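Local coordinates for protein prephenate dehydrogenase (Corynebacterium glutamicum ATCC 13032, PDB 3KTD) that probably oxidises prephenate to 4-hydroxyphenylpyruvate with NAD+ or NADP+ as hydride acceptor, a step on the route to tyrosine, at residues L74-P77 / M78-D82. Numbering follows the deposited sequence.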
# COMPACT_ATOMS: atom_id res chain seq x y z
N LEU A 74 25.06 17.07 0.40
CA LEU A 74 24.17 17.73 1.33
C LEU A 74 23.05 16.75 1.64
O LEU A 74 22.05 16.68 0.93
CB LEU A 74 23.64 19.06 0.77
CG LEU A 74 24.69 20.02 0.20
CD1 LEU A 74 24.06 21.39 -0.04
CD2 LEU A 74 25.89 20.15 1.12
N ALA A 75 23.25 15.99 2.72
CA ALA A 75 22.33 14.94 3.17
C ALA A 75 21.42 15.47 4.27
O ALA A 75 21.42 14.97 5.40
CB ALA A 75 23.12 13.73 3.66
N VAL A 76 20.65 16.49 3.93
CA VAL A 76 19.75 17.15 4.87
C VAL A 76 18.35 17.29 4.26
O VAL A 76 18.17 17.08 3.06
CB VAL A 76 20.31 18.52 5.26
CG1 VAL A 76 21.64 18.35 5.99
CG2 VAL A 76 20.46 19.40 4.04
N PRO A 77 17.35 17.62 5.09
CA PRO A 77 16.00 17.83 4.54
C PRO A 77 15.89 19.14 3.76
O PRO A 77 16.69 20.05 3.98
CB PRO A 77 15.10 17.86 5.78
CG PRO A 77 16.02 18.23 6.90
CD PRO A 77 17.34 17.63 6.56
N MSE A 78 14.90 19.23 2.89
CA MSE A 78 14.72 20.39 2.02
C MSE A 78 14.81 21.70 2.80
O MSE A 78 15.47 22.64 2.35
CB MSE A 78 13.41 20.29 1.22
CG MSE A 78 13.07 21.50 0.32
SE MSE A 78 14.30 21.90 -1.17
CE MSE A 78 13.82 23.77 -1.51
N THR A 79 14.20 21.76 3.99
CA THR A 79 14.18 23.00 4.79
C THR A 79 15.57 23.45 5.24
O THR A 79 15.77 24.60 5.59
CB THR A 79 13.27 22.88 6.04
OG1 THR A 79 13.89 22.04 7.01
CG2 THR A 79 11.87 22.35 5.67
N ALA A 80 16.53 22.53 5.23
CA ALA A 80 17.88 22.82 5.66
C ALA A 80 18.80 23.17 4.50
O ALA A 80 19.87 23.72 4.72
CB ALA A 80 18.44 21.64 6.42
N ILE A 81 18.39 22.88 3.27
CA ILE A 81 19.22 23.09 2.07
C ILE A 81 19.83 24.49 1.91
O ILE A 81 21.05 24.61 1.78
CB ILE A 81 18.44 22.71 0.78
CG1 ILE A 81 18.45 21.20 0.58
CG2 ILE A 81 19.06 23.34 -0.44
CD1 ILE A 81 19.83 20.66 0.20
N ASP A 82 19.00 25.53 1.90
CA ASP A 82 19.49 26.90 1.69
C ASP A 82 20.63 27.29 2.62
O ASP A 82 21.61 27.88 2.19
CB ASP A 82 18.37 27.93 1.85
CG ASP A 82 17.37 27.89 0.72
OD1 ASP A 82 17.49 27.05 -0.19
OD2 ASP A 82 16.46 28.73 0.76
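Val-76 faces the first turn of helix 78-91, its side chain lying against Ala-80 and Ile-81. Its CB and the methyl of Ala-80, atom CB, come within 3.8 Å. The CG2 branch of Val-76 touches both partners, sitting 3.8 Å from Ala-80 CB and 4.1 Å from Ile-81 CD1. Branch CG1 lies anti to the carbonyl carbon of Val-76 (chi1 -63°), which leaves CG2 as the methyl turned to the helix. The valine and isoleucine side chains meet at a slant. Ile-81 folds back toward the loop through two successive turns (chi1 -80°, chi2 -70°), bringing the end of its chain to Leu-74, where CD1 stops 4.2 Å from Leu-74 CB. One terminal methyl thus bridges the end of strand 71-74 and the loop that follows. Farther out, the ring of Pro-77 skirts Ala-80, with its CD 4.2 Å from Ala-80 CB. The side chain of Met-78, present as selenomethionine, packs on Ala-106 and Val-107 of helix 105-113, while Ile-81 also meets Val-101.

At the polar edge, the carbonyl oxygen of Pro-77 receives two backbone N-H groups of the helix. Ala-80 N donates to Pro-77 O at 2.8 Å, approaching from well above the carbonyl plane, and Ile-81 N adds a weak bond to the same oxygen (3.4 Å). The peptide hydrogen of Ile-81 is shared, since Met-78 O accepts it as well. Leu-74 and Ala-75 remain joined by backbone bonds to Thr-98 and Leu-14 of the sheet. Val-76 also touches residues of a GxGxxG-like sequence, probably the dinucleotide-binding loop, consistent with a place beside the cofactor site; this tight passage from a central parallel strand into the next helix belongs to the Rossmann-type nucleotide-binding fold.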